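Long-range contacts in exodeoxyribonuclease III (Archaeoglobus fulgidus, PDB 2VOA), which probably cleaves DNA at abasic sites as a metal-dependent AP endonuclease of the exonuclease III family, with 3'-5' exonuclease activity on double-stranded DNA also likely: residues V101-G109 with Y119-Y130; F137-N148 with G217-L226. The protein carries 1 engineered substitution. One frame throughout, in Å; residues are numbered along the deposited sequence.

Interaction 1 of 2, residues V101-G109 with Y119-Y130. With nucleotides of chain D.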
loop_
_atom_site.group_PDB
_atom_site.type_symbol
_atom_site.label_atom_id
_atom_site.label_comp_id
_atom_site.label_asym_id
_atom_site.label_seq_id
_atom_site.Cartn_x
_atom_site.Cartn_y
_atom_site.Cartn_z
ATOM N N VAL A 101 18.203 24.757 15.248
ATOM C CA VAL A 101 17.456 24.235 14.085
ATOM C C VAL A 101 15.984 24.553 14.196
ATOM O O VAL A 101 15.345 24.197 15.183
ATOM C CB VAL A 101 17.598 22.693 13.952
ATOM C CG1 VAL A 101 16.807 22.182 12.726
ATOM C CG2 VAL A 101 19.080 22.303 13.811
ATOM N N ILE A 102 15.452 25.213 13.173
ATOM C CA ILE A 102 14.008 25.546 13.139
ATOM C C ILE A 102 13.402 24.872 11.900
ATOM O O ILE A 102 13.776 25.198 10.790
ATOM C CB ILE A 102 13.741 27.075 13.070
ATOM C CG1 ILE A 102 14.579 27.856 14.094
ATOM C CG2 ILE A 102 12.237 27.351 13.234
ATOM C CD1 ILE A 102 15.809 28.575 13.495
ATOM N N ASN A 103 12.460 23.948 12.109
ATOM C CA ASN A 103 11.869 23.159 11.025
ATOM C C ASN A 103 10.398 23.536 10.879
ATOM O O ASN A 103 9.613 23.324 11.791
ATOM C CB ASN A 103 11.991 21.672 11.352
ATOM C CG ASN A 103 11.270 20.768 10.346
ATOM O OD1 ASN A 103 10.957 21.173 9.214
ATOM N ND2 ASN A 103 11.084 19.483 10.752
ATOM N N THR A 104 10.042 24.124 9.736
ATOM C CA THR A 104 8.677 24.608 9.503
ATOM C C THR A 104 7.990 23.896 8.336
ATOM O O THR A 104 8.622 23.611 7.282
ATOM C CB THR A 104 8.629 26.143 9.183
ATOM O OG1 THR A 104 9.418 26.394 8.023
ATOM C CG2 THR A 104 9.171 26.982 10.332
ATOM N N TYR A 105 6.689 23.665 8.507
ATOM C CA TYR A 105 5.829 23.252 7.429
ATOM C C TYR A 105 4.795 24.368 7.274
ATOM O O TYR A 105 3.801 24.429 8.013
ATOM C CB TYR A 105 5.174 21.879 7.715
ATOM C CG TYR A 105 4.162 21.500 6.678
ATOM C CD1 TYR A 105 4.486 21.562 5.311
ATOM C CD2 TYR A 105 2.860 21.112 7.041
ATOM C CE1 TYR A 105 3.554 21.250 4.333
ATOM C CE2 TYR A 105 1.910 20.789 6.078
ATOM C CZ TYR A 105 2.257 20.874 4.724
ATOM O OH TYR A 105 1.325 20.570 3.762
ATOM N N VAL A 106 5.091 25.303 6.372
ATOM C CA VAL A 106 4.279 26.511 6.196
ATOM C C VAL A 106 2.921 26.163 5.594
ATOM O O VAL A 106 2.840 25.323 4.719
ATOM C CB VAL A 106 5.067 27.504 5.313
ATOM C CG1 VAL A 106 4.214 28.719 4.927
ATOM C CG2 VAL A 106 6.382 27.923 6.035
ATOM N N PRO A 107 1.816 26.816 6.059
ATOM C CA PRO A 107 0.518 26.528 5.388
ATOM C C PRO A 107 0.584 26.697 3.859
ATOM O O PRO A 107 1.105 27.693 3.344
ATOM C CB PRO A 107 -0.446 27.559 6.011
ATOM C CG PRO A 107 0.151 27.765 7.422
ATOM C CD PRO A 107 1.671 27.782 7.157
ATOM N N GLN A 108 0.068 25.709 3.141
ATOM C CA GLN A 108 0.126 25.749 1.677
ATOM C C GLN A 108 -0.755 26.869 1.073
ATOM O O GLN A 108 -0.330 27.545 0.147
ATOM C CB GLN A 108 -0.234 24.384 1.096
ATOM C CG GLN A 108 0.043 24.284 -0.397
ATOM C CD GLN A 108 -1.198 24.468 -1.268
ATOM O OE1 GLN A 108 -2.343 24.518 -0.791
ATOM N NE2 GLN A 108 -0.970 24.544 -2.565
ATOM N N GLY A 109 -1.952 27.072 1.619
ATOM C CA GLY A 109 -2.798 28.213 1.226
ATOM C C GLY A 109 -4.021 27.912 0.371
ATOM O O GLY A 109 -4.930 28.746 0.298
ATOM N N TYR A 119 -4.571 33.034 5.952
ATOM C CA TYR A 119 -3.900 32.380 7.088
ATOM C C TYR A 119 -2.408 32.111 6.808
ATOM O O TYR A 119 -1.555 32.360 7.671
ATOM C CB TYR A 119 -4.639 31.091 7.516
ATOM C CG TYR A 119 -4.066 30.567 8.810
ATOM C CD1 TYR A 119 -4.340 31.223 10.024
ATOM C CD2 TYR A 119 -3.203 29.485 8.816
ATOM C CE1 TYR A 119 -3.794 30.769 11.220
ATOM C CE2 TYR A 119 -2.646 29.009 10.012
ATOM C CZ TYR A 119 -2.940 29.671 11.195
ATOM O OH TYR A 119 -2.398 29.223 12.365
ATOM N N LYS A 120 -2.094 31.682 5.586
ATOM C CA LYS A 120 -0.698 31.495 5.152
ATOM C C LYS A 120 0.090 32.814 5.268
ATOM O O LYS A 120 1.218 32.849 5.794
ATOM C CB LYS A 120 -0.661 30.977 3.709
ATOM C CG LYS A 120 0.774 30.812 3.134
ATOM C CD LYS A 120 0.668 30.327 1.700
ATOM C CE LYS A 120 2.017 29.905 1.176
ATOM N NZ LYS A 120 1.887 29.156 -0.116
ATOM N N LEU A 121 -0.489 33.896 4.769
ATOM C CA LEU A 121 0.194 35.207 4.813
ATOM C C LEU A 121 0.415 35.623 6.258
ATOM O O LEU A 121 1.497 36.057 6.627
ATOM C CB LEU A 121 -0.570 36.279 4.024
ATOM C CG LEU A 121 -0.753 36.005 2.511
ATOM C CD1 LEU A 121 -1.604 37.127 1.842
ATOM C CD2 LEU A 121 0.615 35.816 1.827
ATOM N N GLN A 122 -0.617 35.468 7.077
ATOM C CA GLN A 122 -0.492 35.786 8.491
ATOM C C GLN A 122 0.589 34.933 9.173
ATOM O O GLN A 122 1.304 35.424 10.049
ATOM C CB GLN A 122 -1.861 35.638 9.166
ATOM C CG GLN A 122 -2.837 36.709 8.707
ATOM C CD GLN A 122 -4.293 36.362 8.996
ATOM O OE1 GLN A 122 -5.208 36.957 8.418
ATOM N NE2 GLN A 122 -4.514 35.403 9.882
ATOM N N TRP A 123 0.709 33.657 8.773
ATOM C CA TRP A 123 1.686 32.712 9.351
ATOM C C TRP A 123 3.102 33.168 9.026
ATOM O O TRP A 123 3.967 33.213 9.903
ATOM C CB TRP A 123 1.479 31.313 8.778
ATOM C CG TRP A 123 1.811 30.179 9.737
ATOM C CD1 TRP A 123 0.960 29.621 10.652
ATOM C CD2 TRP A 123 3.067 29.487 9.883
ATOM N NE1 TRP A 123 1.595 28.615 11.345
ATOM C CE2 TRP A 123 2.886 28.504 10.896
ATOM C CE3 TRP A 123 4.321 29.589 9.250
ATOM C CZ2 TRP A 123 3.922 27.623 11.298
ATOM C CZ3 TRP A 123 5.346 28.709 9.639
ATOM C CH2 TRP A 123 5.139 27.742 10.655
ATOM N N LEU A 124 3.313 33.567 7.766
ATOM C CA LEU A 124 4.619 34.098 7.349
ATOM C C LEU A 124 4.968 35.408 8.076
ATOM O O LEU A 124 6.130 35.624 8.430
ATOM C CB LEU A 124 4.685 34.276 5.824
ATOM C CG LEU A 124 4.771 32.955 5.032
ATOM C CD1 LEU A 124 4.540 33.283 3.557
ATOM C CD2 LEU A 124 6.122 32.206 5.269
ATOM N N GLU A 125 3.973 36.243 8.364
ATOM C CA GLU A 125 4.224 37.461 9.134
ATOM C C GLU A 125 4.580 37.102 10.595
ATOM O O GLU A 125 5.506 37.661 11.196
ATOM C CB GLU A 125 3.004 38.390 9.090
ATOM C CG GLU A 125 3.075 39.606 10.028
ATOM C CD GLU A 125 4.072 40.680 9.589
ATOM O OE1 GLU A 125 4.177 41.717 10.304
ATOM O OE2 GLU A 125 4.728 40.522 8.523
ATOM N N ARG A 126 3.832 36.169 11.168
ATOM C CA ARG A 126 4.131 35.711 12.530
ATOM C C ARG A 126 5.521 35.089 12.590
ATOM O O ARG A 126 6.274 35.359 13.529
ATOM C CB ARG A 126 3.060 34.737 13.019
ATOM C CG ARG A 126 1.704 35.402 13.260
ATOM C CD ARG A 126 0.866 34.543 14.190
ATOM N NE ARG A 126 0.387 33.312 13.565
ATOM C CZ ARG A 126 0.166 32.178 14.232
ATOM N NH1 ARG A 126 0.410 32.117 15.532
ATOM N NH2 ARG A 126 -0.287 31.107 13.607
ATOM N N LEU A 127 5.870 34.313 11.561
ATOM C CA LEU A 127 7.170 33.633 11.521
ATOM C C LEU A 127 8.286 34.666 11.455
ATOM O O LEU A 127 9.333 34.507 12.095
ATOM C CB LEU A 127 7.239 32.680 10.323
ATOM C CG LEU A 127 8.534 31.877 10.236
ATOM C CD1 LEU A 127 8.735 31.065 11.506
ATOM C CD2 LEU A 127 8.476 30.943 9.035
ATOM N N TYR A 128 8.074 35.726 10.682
ATOM C CA TYR A 128 9.024 36.846 10.657
ATOM C C TYR A 128 9.343 37.375 12.063
ATOM O O TYR A 128 10.505 37.447 12.469
ATOM C CB TYR A 128 8.475 37.993 9.772
ATOM C CG TYR A 128 9.335 39.246 9.823
ATOM C CD1 TYR A 128 9.018 40.299 10.689
ATOM C CD2 TYR A 128 10.480 39.361 9.023
ATOM C CE1 TYR A 128 9.816 41.450 10.739
ATOM C CE2 TYR A 128 11.288 40.506 9.067
ATOM C CZ TYR A 128 10.946 41.537 9.939
ATOM O OH TYR A 128 11.713 42.676 10.009
ATOM N N HIS A 129 8.303 37.710 12.819
ATOM C CA HIS A 129 8.511 38.281 14.149
ATOM C C HIS A 129 9.123 37.262 15.108
ATOM O O HIS A 129 9.985 37.611 15.929
ATOM C CB HIS A 129 7.212 38.904 14.645
ATOM C CG HIS A 129 6.823 40.110 13.852
ATOM N ND1 HIS A 129 7.561 41.278 13.881
ATOM C CD2 HIS A 129 5.815 40.320 12.973
ATOM C CE1 HIS A 129 7.003 42.166 13.075
ATOM N NE2 HIS A 129 5.948 41.610 12.506
ATOM N N TYR A 130 8.722 36.003 14.948
ATOM C CA TYR A 130 9.242 34.911 15.774
ATOM C C TYR A 130 10.754 34.735 15.587
ATOM O O TYR A 130 11.515 34.673 16.575
ATOM C CB TYR A 130 8.455 33.624 15.504
ATOM C CG TYR A 130 9.023 32.374 16.151
ATOM C CD1 TYR A 130 8.783 32.069 17.492
ATOM C CD2 TYR A 130 9.807 31.490 15.403
ATOM C CE1 TYR A 130 9.321 30.888 18.075
ATOM C CE2 TYR A 130 10.343 30.336 15.975
ATOM C CZ TYR A 130 10.084 30.038 17.292
ATOM O OH TYR A 130 10.623 28.888 17.847
ATOM P P DC D 10 -4.075 21.315 3.038
ATOM O OP1 DC D 10 -3.220 21.682 4.203
ATOM O OP2 DC D 10 -5.014 22.306 2.435
ATOM O "O5'" DC D 10 -3.106 20.824 1.889
ATOM C "C5'" DC D 10 -2.050 19.929 2.184
ATOM C "C4'" DC D 10 -1.409 19.564 0.867
ATOM O "O4'" DC D 10 -2.324 18.761 0.087
ATOM C "C3'" DC D 10 -1.084 20.754 -0.026
ATOM O "O3'" DC D 10 0.274 20.690 -0.371
ATOM C "C2'" DC D 10 -1.967 20.612 -1.268
ATOM C "C1'" DC D 10 -2.181 19.100 -1.277
ATOM N N1 DC D 10 -3.376 18.574 -2.008
ATOM C C2 DC D 10 -3.196 17.415 -2.785
ATOM O O2 DC D 10 -2.075 16.887 -2.859
ATOM N N3 DC D 10 -4.263 16.896 -3.445
ATOM C C4 DC D 10 -5.457 17.478 -3.351
ATOM N N4 DC D 10 -6.455 16.911 -4.038
ATOM C C5 DC D 10 -5.669 18.665 -2.565
ATOM C C6 DC D 10 -4.609 19.171 -1.908
#

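Interaction 2 of 2, residues F137-N148 with G217-L226. Engineered in segment 217-226: Gly217 (natural residue Val).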
loop_
_atom_site.group_PDB
_atom_site.type_symbol
_atom_site.label_atom_id
_atom_site.label_comp_id
_atom_site.label_asym_id
_atom_site.label_seq_id
_atom_site.Cartn_x
_atom_site.Cartn_y
_atom_site.Cartn_z
ATOM N N PHE A 137 21.803 35.947 14.706
ATOM C CA PHE A 137 22.357 35.888 13.349
ATOM C C PHE A 137 23.888 35.863 13.305
ATOM O O PHE A 137 24.467 35.664 12.244
ATOM C CB PHE A 137 21.761 36.987 12.458
ATOM C CG PHE A 137 20.350 36.695 12.044
ATOM C CD1 PHE A 137 19.278 37.039 12.867
ATOM C CD2 PHE A 137 20.100 36.016 10.853
ATOM C CE1 PHE A 137 17.973 36.734 12.485
ATOM C CE2 PHE A 137 18.817 35.699 10.480
ATOM C CZ PHE A 137 17.746 36.058 11.287
ATOM N N ARG A 138 24.518 36.055 14.460
ATOM C CA ARG A 138 25.961 35.854 14.627
ATOM C C ARG A 138 26.303 34.442 15.115
ATOM O O ARG A 138 27.488 34.135 15.362
ATOM C CB ARG A 138 26.548 36.884 15.607
ATOM C CG ARG A 138 26.259 38.322 15.240
ATOM C CD ARG A 138 27.388 39.234 15.711
ATOM N NE ARG A 138 28.353 39.469 14.633
ATOM C CZ ARG A 138 29.656 39.695 14.794
ATOM N NH1 ARG A 138 30.214 39.711 16.005
ATOM N NH2 ARG A 138 30.415 39.897 13.721
ATOM N N SER A 139 25.275 33.614 15.308
ATOM C CA SER A 139 25.454 32.193 15.654
ATOM C C SER A 139 25.130 31.316 14.454
ATOM O O SER A 139 24.598 31.796 13.450
ATOM C CB SER A 139 24.528 31.778 16.815
ATOM O OG SER A 139 23.169 31.565 16.394
ATOM N N PHE A 140 25.439 30.026 14.572
ATOM C CA PHE A 140 24.993 29.040 13.591
ATOM C C PHE A 140 23.544 28.632 13.836
ATOM O O PHE A 140 23.222 28.020 14.860
ATOM C CB PHE A 140 25.833 27.765 13.657
ATOM C CG PHE A 140 27.265 27.917 13.220
ATOM C CD1 PHE A 140 28.149 26.848 13.427
ATOM C CD2 PHE A 140 27.736 29.069 12.591
ATOM C CE1 PHE A 140 29.498 26.932 13.026
ATOM C CE2 PHE A 140 29.096 29.174 12.188
ATOM C CZ PHE A 140 29.978 28.097 12.417
ATOM N N ALA A 141 22.677 28.976 12.892
ATOM C CA ALA A 141 21.293 28.538 12.903
ATOM C C ALA A 141 20.860 28.177 11.492
ATOM O O ALA A 141 21.358 28.755 10.512
ATOM C CB ALA A 141 20.368 29.613 13.480
ATOM N N VAL A 142 19.964 27.202 11.411
ATOM C CA VAL A 142 19.360 26.787 10.139
ATOM C C VAL A 142 17.848 26.783 10.310
ATOM O O VAL A 142 17.326 26.189 11.263
ATOM C CB VAL A 142 19.879 25.384 9.645
ATOM C CG1 VAL A 142 21.388 25.320 9.612
ATOM C CG2 VAL A 142 19.322 24.210 10.468
ATOM N N TRP A 143 17.157 27.455 9.390
ATOM C CA TRP A 143 15.713 27.379 9.285
ATOM C C TRP A 143 15.526 26.563 8.024
ATOM O O TRP A 143 16.015 26.935 6.944
ATOM C CB TRP A 143 15.114 28.783 9.214
ATOM C CG TRP A 143 13.735 28.863 8.665
ATOM C CD1 TRP A 143 12.687 27.985 8.862
ATOM C CD2 TRP A 143 13.233 29.912 7.832
ATOM N NE1 TRP A 143 11.563 28.439 8.175
ATOM C CE2 TRP A 143 11.888 29.595 7.517
ATOM C CE3 TRP A 143 13.804 31.070 7.283
ATOM C CZ2 TRP A 143 11.093 30.412 6.680
ATOM C CZ3 TRP A 143 13.020 31.877 6.432
ATOM C CH2 TRP A 143 11.671 31.534 6.152
ATOM N N CYS A 144 14.915 25.386 8.224
ATOM C CA CYS A 144 14.623 24.370 7.187
ATOM C C CYS A 144 13.130 24.205 6.996
ATOM O O CYS A 144 12.339 24.562 7.880
ATOM C CB CYS A 144 15.139 22.998 7.616
ATOM S SG CYS A 144 16.919 22.768 7.626
ATOM N N GLY A 145 12.733 23.633 5.860
ATOM C CA GLY A 145 11.396 23.096 5.782
ATOM C C GLY A 145 10.771 23.143 4.424
ATOM O O GLY A 145 11.432 23.430 3.420
ATOM N N ASP A 146 9.489 22.803 4.422
ATOM C CA ASP A 146 8.692 22.933 3.243
ATOM C C ASP A 146 7.965 24.243 3.431
ATOM O O ASP A 146 7.036 24.340 4.239
ATOM C CB ASP A 146 7.718 21.768 3.112
ATOM C CG ASP A 146 6.882 21.842 1.845
ATOM O OD1 ASP A 146 6.898 22.875 1.117
ATOM O OD2 ASP A 146 6.163 20.842 1.588
ATOM N N MET A 147 8.437 25.241 2.696
ATOM C CA MET A 147 7.976 26.632 2.825
ATOM C C MET A 147 6.704 26.898 2.043
ATOM O O MET A 147 6.038 27.916 2.252
ATOM C CB MET A 147 9.099 27.570 2.327
ATOM C CG MET A 147 10.484 27.360 3.013
ATOM S SD MET A 147 10.386 27.240 4.820
ATOM C CE MET A 147 12.142 27.078 5.148
ATOM N N ASN A 148 6.380 26.009 1.104
ATOM C CA ASN A 148 5.269 26.252 0.174
ATOM C C ASN A 148 5.375 27.636 -0.455
ATOM O O ASN A 148 4.390 28.310 -0.724
ATOM C CB ASN A 148 3.911 26.019 0.848
ATOM C CG ASN A 148 3.614 24.537 1.008
ATOM O OD1 ASN A 148 3.645 23.783 0.032
ATOM N ND2 ASN A 148 3.340 24.115 2.233
ATOM N N GLY A 217 9.938 24.555 -3.561
ATOM C CA GLY A 217 9.345 25.253 -2.404
ATOM C C GLY A 217 9.935 24.845 -1.052
ATOM O O GLY A 217 9.501 25.356 -0.001
ATOM N N ASP A 218 10.892 23.923 -1.076
ATOM C CA ASP A 218 11.627 23.446 0.110
ATOM C C ASP A 218 12.969 24.196 0.175
ATOM O O ASP A 218 13.579 24.486 -0.858
ATOM C CB ASP A 218 11.881 21.934 0.031
ATOM C CG ASP A 218 10.609 21.140 -0.110
ATOM O OD1 ASP A 218 10.227 20.798 -1.258
ATOM O OD2 ASP A 218 9.993 20.878 0.943
ATOM N N ALA A 219 13.452 24.505 1.384
ATOM C CA ALA A 219 14.671 25.318 1.484
ATOM C C ALA A 219 15.451 24.990 2.764
ATOM O O ALA A 219 14.866 24.530 3.766
ATOM C CB ALA A 219 14.359 26.837 1.400
ATOM N N ILE A 220 16.762 25.229 2.687
ATOM C CA ILE A 220 17.619 25.263 3.857
ATOM C C ILE A 220 18.212 26.670 3.924
ATOM O O ILE A 220 18.989 27.064 3.053
ATOM C CB ILE A 220 18.753 24.217 3.772
ATOM C CG1 ILE A 220 18.155 22.793 3.778
ATOM C CG2 ILE A 220 19.760 24.420 4.934
ATOM C CD1 ILE A 220 19.167 21.700 3.382
ATOM N N LEU A 221 17.820 27.424 4.954
ATOM C CA LEU A 221 18.257 28.808 5.103
ATOM C C LEU A 221 19.224 28.875 6.264
ATOM O O LEU A 221 18.895 28.428 7.356
ATOM C CB LEU A 221 17.064 29.730 5.367
ATOM C CG LEU A 221 15.954 29.917 4.317
ATOM C CD1 LEU A 221 16.488 29.910 2.902
ATOM C CD2 LEU A 221 14.911 28.888 4.435
ATOM N N ALA A 222 20.422 29.394 6.018
ATOM C CA ALA A 222 21.445 29.406 7.065
ATOM C C ALA A 222 21.815 30.844 7.439
ATOM O O ALA A 222 21.801 31.756 6.588
ATOM C CB ALA A 222 22.685 28.640 6.583
ATOM N N THR A 223 22.155 31.061 8.712
ATOM C CA THR A 223 22.599 32.384 9.136
ATOM C C THR A 223 23.933 32.680 8.459
ATOM O O THR A 223 24.600 31.746 8.004
ATOM C CB THR A 223 22.806 32.438 10.666
ATOM O OG1 THR A 223 23.634 31.334 11.078
ATOM C CG2 THR A 223 21.453 32.427 11.379
ATOM N N PRO A 224 24.310 33.973 8.336
ATOM C CA PRO A 224 25.540 34.280 7.577
ATOM C C PRO A 224 26.827 33.489 7.920
ATOM O O PRO A 224 27.473 33.009 6.990
ATOM C CB PRO A 224 25.717 35.799 7.735
ATOM C CG PRO A 224 24.320 36.319 8.098
ATOM C CD PRO A 224 23.615 35.183 8.819
ATOM N N PRO A 225 27.176 33.314 9.223
ATOM C CA PRO A 225 28.441 32.633 9.538
ATOM C C PRO A 225 28.407 31.150 9.168
ATOM O O PRO A 225 29.447 30.585 8.828
ATOM C CB PRO A 225 28.592 32.794 11.060
ATOM C CG PRO A 225 27.392 33.448 11.551
ATOM C CD PRO A 225 26.436 33.702 10.444
ATOM N N LEU A 226 27.232 30.535 9.238
ATOM C CA LEU A 226 27.070 29.157 8.804
ATOM C C LEU A 226 27.030 29.045 7.270
ATOM O O LEU A 226 27.680 28.166 6.679
ATOM C CB LEU A 226 25.830 28.541 9.448
ATOM C CG LEU A 226 25.614 27.069 9.097
ATOM C CD1 LEU A 226 26.889 26.232 9.454
ATOM C CD2 LEU A 226 24.370 26.510 9.784
#

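Interaction 1 of 2, residues V101-G109 with Y119-Y130
Pro107 sets its CD over one face of the Trp123 indole, 3.7 Å from the centroid of the five-membered ring and 22° off the ring normal, a CH-pi contact at the point where a strand gives way to a loop. The setting is the first half of a beta-alpha-beta unit in a DNase I-like fold: strand 101-105 runs nearly antiparallel to helix 119-130, with their axes 11.7 Å apart. The rest of the indole is also put to use. Its six-membered ring meets Val106, whose CG2 comes to 3.8 Å from Trp123 CZ3, while CB of Thr104 approaches the ring at its edge. The other branch of Val106, CG1, is turned anti to the backbone N (chi1 173°) and thereby reaches Leu124 CD2 at 4.0 Å. Further along the helix Leu127 and Tyr130 continue the apolar seam, the latter touching Ile102 with its ring edge. On the loop side Pro107 CG also touches the Tyr119 ring, and Asp87 accepts hydrogen bonds from both Tyr119 OH and Trp123 NE1, which helps to fix the two aromatic groups around the proline. On the reverse side of the strand lies Tyr105, a predicted active-site residue; its CB points away from the helix, and its OH comes to 3.8 Å from C5' of nucleotide DC10 of chain D. Gln108 packs against the same sugar through CG. Lys120, extended along its whole length, passes the carbonyl of Pro107 and gives its ammonium group to three backbone oxygens, those of Asn148, Val166 and Gln108; in the last of these bonds NZ sits 2.8 Å from Gln108 O, above the carbonyl plane by 39°.

Interaction 2 of 2, residues F137-N148 with G217-L226
Two first torsions bring the carboxylates of Asp146 and Asp218 together: CG of Asp146 is anti to its backbone N (chi1 -178°), whereas CG of Asp218 stands beside its own (chi1 -57°). Asp218 OD2 thus comes to 3.3 Å from Asp146 CB, the two residues facing each other as a non-hydrogen-bonded pair of the antiparallel ladder that runs on between strands 141-144 and 218-222. Both belong to the predicted catalytic site. Asp218 OD1 is held by Thr199 and His248, Asp146 OD2 by Asn8, and Asp146 OD1 accepts from the backbone N of Asn148 in an Asx turn. Engineered Gly217 contributes its carbonyl, which takes a bond from Met147 N at 2.9 Å.

Reciprocal backbone bonds join the hydrogen-bonded pairs Trp143-Leu221 and Gly145-Ala219. On the side of Trp143, Leu221 CD2 lies over the six-membered ring, 4.0 Å from its centroid, and CE of Met147 meets the same indole face as well as the leucine methyl. Past the ladder, the hydroxyl of Thr223 serves as donor and acceptor at once: OG1 donates to Ser139 O at 2.6 Å, in the carbonyl plane, and accepts from Ala141 N at 3.1 Å. This double grip ties the approach to strand 141-144 to the start of helix 224-227. There Leu226 places CD1 over the centre of the Phe140 ring, 12° off its normal, while Pro225 CB meets that ring at the edge.

Strand 99-105 flanks strand 141-144 on the sheet side away from 218-222; helix 170-180 packs on the Trp143 and Leu221 face, and strand 251-255 of the second sheet meets Ile220 and Ala222.

Interactions 1 and 2 follow one another along the chain, their centres 14 Å apart, and both build on the same six-stranded mixed sheet. Helix 115-134 of interaction 1 is followed, after a short loop, by strand 141-144 of interaction 2, which lies parallel to strand 99-105 and so completes the beta-alpha-beta unit; strand 218-222, arriving much later in sequence, extends the sheet on the other side. The contacts meet at Asn148, whose ND2 lies 2.8 Å from Val106 O, probably hydrogen-bonded. The loops after the two parallel strands are joined there, close to Tyr105, Asp146 and Asn148, all predicted to serve the active site.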